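Local coordinates for protein pyridine nucleotide-disulphide oxidoreductase dimerisation region (Escherichia coli BL21, PDB 6KYY) that is an FAD-binding disulfide reductase of the pyridine nucleotide-disulfide oxidoreductase family, induced by hypochlorous acid and probably involved in resistance to reactive chlorine species, at residues B[12-17]-B[37-42]; B[25-30]-B[91-96]; B[206-211]-B[384-389]. All coordinates share one frame; numbering follows the deposited sequence.

Near the N terminus the chain runs through strand 10-16, helix 20-31 and strand 36-40. Contact 1 (12-17 with 37-42) closes this beta-alpha-beta unit by pairing its two strands in parallel. Contact 2 (25-30 with 91-96) starts on the helix between them and ends on the last turn of helix 71-94 and the residues that follow, so the two contacts cross along the chain. They also touch in space, through Ile15 with Ala26 and Leu38 with Leu93, forming one packed core, of which contact 1 borders the FAD. Contact 3 (206-211 with 384-389), centred about 43 Å from the other two centres, closes a later loop of 172 residues and ties helix 206-218 to the antiparallel sheet of the dimerisation region.

Contact 1: B[12-17]-B[37-42]; sequences QAVIIG and ALIEQS. With FAD (flavin-adenine dinucleotide), chain N.
Strands 13-16 and 37-40 run parallel, their axes 4.6 Å apart at an angle of 18°, and are joined by four backbone hydrogen bonds: Ala37 N to Ala13 O, Ile15 N to Ala37 O, Ile39 N to Ile15 O and Gly17 N to Ile39 O. One face of the pair carries Val14, Ile16, Ala37 and Ile39, with Val14 CG1 4.1 Å from Ile39 CG1. On the other face Ile15 and Leu38 cross at a slant, and Ile15 CG2 lies 3.7 Å from Leu38 CD1. Leu38 CG is anti to the backbone N (chi1 -164°), and the branch beyond it reaches past the end of the neighbouring strand to Gly17, whose O is 3.3 Å from Leu38 CD2.

At the C-terminal ends of the strands the FAD adenosine is held. Both carboxylate oxygens of Glu40 are engaged by the ribose: FAD O2B bonds to Glu40 OE1 and FAD O3B to Glu40 OE2. The carboxylate is steadied by the amide of Ser42, which meets Glu40 OE1 on its anti side, and by that of Phe18 at OE2. Gly17 passes close to the same sugar, its CA 3.3 Å from FAD O4B. This glycine and the acidic residue closing the second strand are hallmarks of a Rossmann-type dinucleotide-binding unit.

Strands 130-132 and 99-103 flank the pair, bonding to Val14 and Ile16 and to Leu38 respectively, while helix 20-31 packs over Ile15 and Leu38 through Ala26.

Contact 2: B[25-30]-B[91-96]; sequences LAVTLA and HNLADM
Val27 meets both Leu93 and Met96, one methyl to each, and its side chain crosses each at about a right angle. Val27 CG2 meets Leu93 CD1 at 3.8 Å, while CG1, turned anti to the backbone N (chi1 -166°), meets the sulfur of Met96, with SD 3.6 Å away. The valine thus presents one branch to Leu93 of helix 71-94 and the other to Met96 of the loop.

Leu93 is forked in the same manner. Besides the CD1 contact, its CD2 methyl comes to 3.9 Å from Ala26 CB, so that this leucine reaches two successive residues of the opposing helix. Met96 approaches from further along the chain: its bent side chain (chi3 67°) lays SD against Val27, and Met96 CE also lies 4.1 Å from Ala30 CB.

No hydrogen bond joins the two segments, and the contact is entirely apolar. The small side chains of Ala26 and Ala30, one helical turn apart, both point toward segment 91-96 and present methyl groups to the longer Leu93 and Met96. Nearby, His91, a ligand of a bound copper ion, makes a weak hydrogen bond from ND1 to Asp95 OD1, with the carboxylate at the ring edge.

Beneath this helix-helix junction lies the FAD-domain sheet: Ile99 of strand 99-103 touches Ala26, Ala30 and Leu93, and Leu38 of strand 36-40 touches Ala26 and Leu93. Helix 307-321 covers Leu25, Thr28 and Leu29 of helix 20-31.

Contact 3: B[206-211]-B[384-389]; sequences RDIADN and VLKAIV
Lys386 and Asp207 each leave the backbone toward the other segment, and with CG of both lying between the backbone N and the carbonyl carbon the two side chains approach from opposite directions. The lysine runs on extended at chi2, bends at chi3 (-70°) and straightens again, delivering its ammonium to the carboxylate. Lys386 NZ forms a salt bridge with Asp207, bonding to OD1 at 3.0 Å on the syn side, 30° out of the carboxylate plane. The second bond, from Lys386 NZ to Asp207 OD2, is weak. Asp207 is the exposed member of the pair.

The strongest partner of the ammonium is Glu352, through OE1; Asp207 is a further one, and Asp205 adds a long, weak ion pair. Asp207 OD1 and Glu352 OE1 are close like charges, a repulsion the shared ammonium probably offsets.

The aliphatic part of the lysine has its own partner. Ile208 crosses it at about a right angle, with Ile208 CG2 4.0 Å from Lys386 CD. That methyl also faces Val384, whose CG1 is 4.2 Å away, so the isoleucine spans two residues on the same side of the strand. One helical turn beyond Asp207, Asn211 crosses Val384 obliquely, its ND2 3.8 Å from Val384 CB.

The contact is packing between the oxidoreductase region, which holds helix 206-218, and the dimerisation domain, which holds strand 384-390, away from the FAD and copper sites. The two segments run nearly antiparallel, at 166° with axes 10.1 Å apart. Strand 384-390 lies in the antiparallel sheet between strands 362-368 and 396-402; helix 206-218 rests on its face and also touches the latter strand, through Ile208 on Ser400 and Asn211 on Leu402.

Contact 1: B[12-17]-B[37-42]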
# COMPACT_ATOMS: atom_id res chain seq x y z
N GLN B 12 -3.84 -12.71 39.13
CA GLN B 12 -4.08 -11.27 39.17
C GLN B 12 -4.91 -10.81 37.98
O GLN B 12 -5.63 -9.82 38.08
CB GLN B 12 -2.75 -10.52 39.22
CG GLN B 12 -1.93 -10.77 40.48
CD GLN B 12 -0.47 -10.42 40.30
OE1 GLN B 12 0.26 -11.09 39.56
NE2 GLN B 12 -0.02 -9.38 40.99
N ALA B 13 -4.82 -11.53 36.86
CA ALA B 13 -5.61 -11.23 35.68
C ALA B 13 -6.00 -12.54 35.00
O ALA B 13 -5.15 -13.42 34.82
CB ALA B 13 -4.83 -10.34 34.70
N VAL B 14 -7.27 -12.66 34.65
CA VAL B 14 -7.78 -13.80 33.90
C VAL B 14 -8.46 -13.27 32.64
O VAL B 14 -9.41 -12.48 32.73
CB VAL B 14 -8.76 -14.66 34.73
CG1 VAL B 14 -9.20 -15.87 33.93
CG2 VAL B 14 -8.11 -15.09 36.03
N ILE B 15 -7.98 -13.70 31.48
CA ILE B 15 -8.53 -13.29 30.20
C ILE B 15 -9.31 -14.46 29.62
O ILE B 15 -8.87 -15.61 29.70
CB ILE B 15 -7.42 -12.82 29.23
CG1 ILE B 15 -6.72 -11.58 29.80
CG2 ILE B 15 -7.98 -12.53 27.86
CD1 ILE B 15 -5.22 -11.58 29.60
N ILE B 16 -10.47 -14.16 29.04
CA ILE B 16 -11.35 -15.19 28.50
C ILE B 16 -11.38 -15.11 26.98
O ILE B 16 -12.17 -14.34 26.41
CB ILE B 16 -12.77 -15.07 29.09
CG1 ILE B 16 -12.71 -15.04 30.61
CG2 ILE B 16 -13.65 -16.22 28.61
CD1 ILE B 16 -14.01 -14.62 31.26
N GLY B 17 -10.53 -15.89 26.32
CA GLY B 17 -10.47 -15.88 24.87
C GLY B 17 -9.13 -15.42 24.34
O GLY B 17 -8.47 -14.57 24.94
N ALA B 37 -3.62 -15.61 33.34
CA ALA B 37 -4.19 -16.83 32.79
C ALA B 37 -5.15 -16.46 31.67
O ALA B 37 -6.04 -15.63 31.86
CB ALA B 37 -4.91 -17.65 33.86
N LEU B 38 -4.97 -17.07 30.50
CA LEU B 38 -5.86 -16.88 29.37
C LEU B 38 -6.57 -18.19 29.07
O LEU B 38 -5.92 -19.22 28.87
CB LEU B 38 -5.09 -16.39 28.14
CG LEU B 38 -5.96 -15.80 27.02
CD1 LEU B 38 -5.30 -14.57 26.42
CD2 LEU B 38 -6.24 -16.84 25.94
N ILE B 39 -7.90 -18.14 29.03
CA ILE B 39 -8.72 -19.31 28.75
C ILE B 39 -9.11 -19.29 27.28
O ILE B 39 -9.54 -18.25 26.76
CB ILE B 39 -9.97 -19.34 29.65
CG1 ILE B 39 -9.65 -18.79 31.03
CG2 ILE B 39 -10.52 -20.76 29.74
CD1 ILE B 39 -8.83 -19.74 31.88
N GLU B 40 -8.96 -20.43 26.61
CA GLU B 40 -9.30 -20.56 25.20
C GLU B 40 -10.02 -21.88 25.01
O GLU B 40 -9.48 -22.94 25.33
CB GLU B 40 -8.04 -20.49 24.32
CG GLU B 40 -8.29 -20.75 22.85
CD GLU B 40 -9.47 -19.97 22.31
OE1 GLU B 40 -10.36 -20.60 21.69
OE2 GLU B 40 -9.51 -18.74 22.49
N GLN B 41 -11.25 -21.82 24.48
CA GLN B 41 -12.11 -22.99 24.39
C GLN B 41 -11.76 -23.92 23.24
O GLN B 41 -12.29 -25.03 23.19
CB GLN B 41 -13.57 -22.56 24.27
CG GLN B 41 -13.94 -21.99 22.91
CD GLN B 41 -15.32 -21.34 22.90
OE1 GLN B 41 -16.04 -21.38 23.89
NE2 GLN B 41 -15.68 -20.74 21.77
N SER B 42 -10.89 -23.50 22.32
CA SER B 42 -10.59 -24.29 21.14
C SER B 42 -9.09 -24.24 20.85
O SER B 42 -8.51 -23.15 20.82
CB SER B 42 -11.38 -23.78 19.93
OG SER B 42 -11.46 -24.77 18.91
PA FAD N . -11.73 -12.90 18.81
O1A FAD N . -13.05 -13.14 18.18
O2A FAD N . -10.56 -12.67 17.84
O5B FAD N . -11.36 -14.08 19.79
C5B FAD N . -12.38 -14.96 20.31
C4B FAD N . -11.71 -16.14 20.96
O4B FAD N . -12.34 -16.43 22.22
C3B FAD N . -11.73 -17.43 20.15
O3B FAD N . -10.46 -18.06 20.16
C2B FAD N . -12.80 -18.27 20.86
O2B FAD N . -12.53 -19.67 20.74
C1B FAD N . -12.62 -17.81 22.30
N9A FAD N . -13.80 -18.01 23.14
C8A FAD N . -15.09 -17.68 22.85
N7A FAD N . -15.95 -17.97 23.80
C5A FAD N . -15.16 -18.54 24.79
C6A FAD N . -15.46 -19.06 26.06
N6A FAD N . -16.69 -19.10 26.58
N1A FAD N . -14.43 -19.55 26.80
C2A FAD N . -13.20 -19.51 26.29
N3A FAD N . -12.80 -19.04 25.10
C4A FAD N . -13.83 -18.56 24.40
N1 FAD N . -11.40 -7.32 11.07
C2 FAD N . -10.61 -6.37 10.49
O2 FAD N . -10.11 -5.45 11.15
N3 FAD N . -10.34 -6.43 9.14
C4 FAD N . -10.83 -7.38 8.25
O4 FAD N . -10.51 -7.34 7.07
C4X FAD N . -11.67 -8.38 8.88
N5 FAD N . -12.15 -9.33 8.13
C5X FAD N . -12.95 -10.29 8.73
C6 FAD N . -13.48 -11.31 7.94
C7 FAD N . -14.29 -12.29 8.49
C7M FAD N . -14.85 -13.38 7.60
C8 FAD N . -14.58 -12.26 9.86
C8M FAD N . -15.45 -13.32 10.49
C9 FAD N . -14.05 -11.25 10.66
C9A FAD N . -13.24 -10.27 10.10
N10 FAD N . -12.69 -9.23 10.88
C10 FAD N . -11.90 -8.27 10.30
C1' FAD N . -12.96 -9.14 12.32
C2' FAD N . -11.91 -9.83 13.18
O2' FAD N . -11.89 -11.23 12.92
C3' FAD N . -12.24 -9.59 14.66
O3' FAD N . -12.88 -8.33 14.79
C4' FAD N . -11.02 -9.63 15.59
O4' FAD N . -10.52 -10.97 15.66
C5' FAD N . -11.33 -9.11 16.98
O5' FAD N . -11.87 -10.19 17.77
P FAD N . -11.85 -10.13 19.35
O1P FAD N . -10.55 -9.48 19.82
O2P FAD N . -13.08 -9.50 19.86
O3P FAD N . -11.81 -11.66 19.79

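Contact 2: B[25-30]-B[91-96]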
# COMPACT_ATOMS: atom_id res chain seq x y z
N LEU B 25 -2.96 -8.13 25.90
CA LEU B 25 -2.92 -7.79 27.32
C LEU B 25 -2.16 -8.84 28.12
O LEU B 25 -1.42 -8.50 29.05
CB LEU B 25 -4.34 -7.62 27.86
CG LEU B 25 -4.46 -7.05 29.27
CD1 LEU B 25 -3.78 -5.70 29.36
CD2 LEU B 25 -5.93 -6.95 29.68
N ALA B 26 -2.33 -10.11 27.77
CA ALA B 26 -1.66 -11.18 28.49
C ALA B 26 -0.14 -11.04 28.41
O ALA B 26 0.56 -11.26 29.40
CB ALA B 26 -2.10 -12.54 27.95
N VAL B 27 0.38 -10.68 27.23
CA VAL B 27 1.82 -10.52 27.08
C VAL B 27 2.31 -9.28 27.82
O VAL B 27 3.41 -9.27 28.39
CB VAL B 27 2.21 -10.48 25.59
CG1 VAL B 27 3.71 -10.66 25.43
CG2 VAL B 27 1.49 -11.57 24.83
N THR B 28 1.51 -8.21 27.83
CA THR B 28 1.93 -6.98 28.47
C THR B 28 1.85 -7.06 29.99
O THR B 28 2.65 -6.43 30.69
CB THR B 28 1.09 -5.80 27.97
OG1 THR B 28 0.78 -5.99 26.59
CG2 THR B 28 1.86 -4.50 28.14
N LEU B 29 0.91 -7.84 30.53
CA LEU B 29 0.80 -7.97 31.98
C LEU B 29 1.80 -8.99 32.52
O LEU B 29 2.35 -8.81 33.61
CB LEU B 29 -0.63 -8.35 32.38
CG LEU B 29 -1.71 -7.33 32.04
CD1 LEU B 29 -3.04 -7.71 32.67
CD2 LEU B 29 -1.30 -5.93 32.47
N ALA B 30 2.03 -10.08 31.77
CA ALA B 30 3.06 -11.04 32.18
C ALA B 30 4.44 -10.40 32.16
O ALA B 30 5.29 -10.71 33.01
CB ALA B 30 3.02 -12.26 31.27
N HIS B 91 2.66 -20.12 21.09
CA HIS B 91 3.94 -20.20 21.78
C HIS B 91 4.38 -18.85 22.32
O HIS B 91 5.04 -18.79 23.36
CB HIS B 91 5.00 -20.78 20.84
CG HIS B 91 5.12 -22.27 20.91
ND1 HIS B 91 5.88 -22.91 21.86
CD2 HIS B 91 4.58 -23.24 20.14
CE1 HIS B 91 5.80 -24.21 21.68
NE2 HIS B 91 5.02 -24.44 20.64
N ASN B 92 4.03 -17.75 21.64
CA ASN B 92 4.41 -16.43 22.14
C ASN B 92 3.76 -16.12 23.48
O ASN B 92 4.22 -15.21 24.18
CB ASN B 92 4.05 -15.36 21.11
CG ASN B 92 5.26 -14.84 20.37
OD1 ASN B 92 6.37 -15.36 20.52
ND2 ASN B 92 5.06 -13.80 19.57
N LEU B 93 2.71 -16.85 23.85
CA LEU B 93 2.09 -16.75 25.17
C LEU B 93 2.54 -17.87 26.10
O LEU B 93 2.88 -17.61 27.26
CB LEU B 93 0.56 -16.76 25.04
CG LEU B 93 -0.15 -15.41 25.01
CD1 LEU B 93 -0.10 -14.82 23.61
CD2 LEU B 93 -1.59 -15.56 25.48
N ALA B 94 2.56 -19.11 25.61
CA ALA B 94 2.85 -20.26 26.45
C ALA B 94 4.30 -20.31 26.90
O ALA B 94 4.62 -21.05 27.84
CB ALA B 94 2.49 -21.55 25.72
N ASP B 95 5.19 -19.55 26.26
CA ASP B 95 6.60 -19.57 26.65
C ASP B 95 6.91 -18.62 27.80
O ASP B 95 7.96 -18.76 28.43
CB ASP B 95 7.48 -19.22 25.45
CG ASP B 95 7.40 -20.26 24.35
OD1 ASP B 95 6.94 -21.39 24.63
OD2 ASP B 95 7.80 -19.95 23.20
N MET B 96 6.03 -17.67 28.08
CA MET B 96 6.25 -16.76 29.20
C MET B 96 5.89 -17.46 30.51
O MET B 96 4.82 -18.08 30.59
CB MET B 96 5.44 -15.49 29.04
CG MET B 96 5.67 -14.78 27.71
SD MET B 96 5.20 -13.04 27.74
CE MET B 96 6.41 -12.38 28.89

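Contact 3: B[206-211]-B[384-389]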
# COMPACT_ATOMS: atom_id res chain seq x y z
N ARG B 206 -24.21 6.02 -3.42
CA ARG B 206 -24.73 5.33 -4.59
C ARG B 206 -23.71 5.28 -5.72
O ARG B 206 -23.67 4.30 -6.47
CB ARG B 206 -26.03 5.99 -5.07
CG ARG B 206 -27.23 5.76 -4.16
CD ARG B 206 -27.46 4.27 -3.90
NE ARG B 206 -26.83 3.83 -2.65
CZ ARG B 206 -26.59 2.56 -2.35
NH1 ARG B 206 -26.93 1.60 -3.18
NH2 ARG B 206 -26.00 2.26 -1.19
N ASP B 207 -22.88 6.31 -5.85
CA ASP B 207 -21.91 6.34 -6.94
C ASP B 207 -20.84 5.26 -6.77
O ASP B 207 -20.40 4.66 -7.76
CB ASP B 207 -21.26 7.72 -7.05
CG ASP B 207 -20.90 8.30 -5.70
OD1 ASP B 207 -21.61 9.22 -5.23
OD2 ASP B 207 -19.90 7.85 -5.11
N ILE B 208 -20.42 5.00 -5.54
CA ILE B 208 -19.45 3.93 -5.31
C ILE B 208 -20.14 2.57 -5.18
O ILE B 208 -19.54 1.55 -5.53
CB ILE B 208 -18.58 4.23 -4.07
CG1 ILE B 208 -19.45 4.46 -2.83
CG2 ILE B 208 -17.68 5.42 -4.33
CD1 ILE B 208 -18.65 4.51 -1.54
N ALA B 209 -21.38 2.53 -4.68
CA ALA B 209 -22.12 1.27 -4.68
C ALA B 209 -22.41 0.81 -6.10
O ALA B 209 -22.33 -0.39 -6.40
CB ALA B 209 -23.43 1.43 -3.89
N ASP B 210 -22.75 1.75 -6.99
CA ASP B 210 -22.95 1.40 -8.39
C ASP B 210 -21.65 0.90 -9.01
O ASP B 210 -21.65 -0.07 -9.78
CB ASP B 210 -23.48 2.60 -9.17
CG ASP B 210 -24.92 2.92 -8.84
OD1 ASP B 210 -25.35 4.07 -9.08
OD2 ASP B 210 -25.63 2.02 -8.34
N ASN B 211 -20.53 1.54 -8.68
CA ASN B 211 -19.24 1.11 -9.22
C ASN B 211 -18.89 -0.30 -8.75
O ASN B 211 -18.36 -1.11 -9.52
CB ASN B 211 -18.15 2.10 -8.83
CG ASN B 211 -16.93 2.02 -9.73
OD1 ASN B 211 -16.41 0.94 -10.00
ND2 ASN B 211 -16.47 3.17 -10.21
N VAL B 384 -12.63 4.03 -8.45
CA VAL B 384 -12.76 5.49 -8.50
C VAL B 384 -12.27 6.05 -7.17
O VAL B 384 -12.25 5.36 -6.16
CB VAL B 384 -14.22 5.90 -8.79
CG1 VAL B 384 -15.10 5.69 -7.57
CG2 VAL B 384 -14.29 7.35 -9.27
N LEU B 385 -11.86 7.31 -7.19
CA LEU B 385 -11.50 8.05 -5.99
C LEU B 385 -12.46 9.22 -5.83
O LEU B 385 -12.82 9.88 -6.81
CB LEU B 385 -10.06 8.57 -6.05
CG LEU B 385 -8.94 7.55 -6.25
CD1 LEU B 385 -7.60 8.17 -5.92
CD2 LEU B 385 -9.19 6.31 -5.40
N LYS B 386 -12.86 9.49 -4.59
CA LYS B 386 -13.68 10.65 -4.30
C LYS B 386 -13.51 11.02 -2.83
O LYS B 386 -13.40 10.14 -1.97
CB LYS B 386 -15.15 10.41 -4.63
CG LYS B 386 -15.85 9.44 -3.70
CD LYS B 386 -17.35 9.41 -3.93
CE LYS B 386 -18.00 10.71 -3.49
NZ LYS B 386 -19.48 10.66 -3.69
N ALA B 387 -13.48 12.32 -2.56
CA ALA B 387 -13.42 12.83 -1.20
C ALA B 387 -14.26 14.09 -1.12
O ALA B 387 -14.69 14.64 -2.13
CB ALA B 387 -11.97 13.10 -0.76
N ILE B 388 -14.49 14.54 0.11
CA ILE B 388 -15.38 15.67 0.38
C ILE B 388 -14.59 16.72 1.14
O ILE B 388 -14.02 16.43 2.20
CB ILE B 388 -16.62 15.23 1.16
CG1 ILE B 388 -17.32 14.08 0.44
CG2 ILE B 388 -17.58 16.40 1.33
CD1 ILE B 388 -17.96 13.09 1.36
N VAL B 389 -14.55 17.94 0.60
CA VAL B 389 -13.85 19.06 1.20
C VAL B 389 -14.88 20.03 1.75
O VAL B 389 -15.88 20.33 1.09
CB VAL B 389 -12.93 19.76 0.17
CG1 VAL B 389 -12.23 20.95 0.80
CG2 VAL B 389 -11.93 18.77 -0.40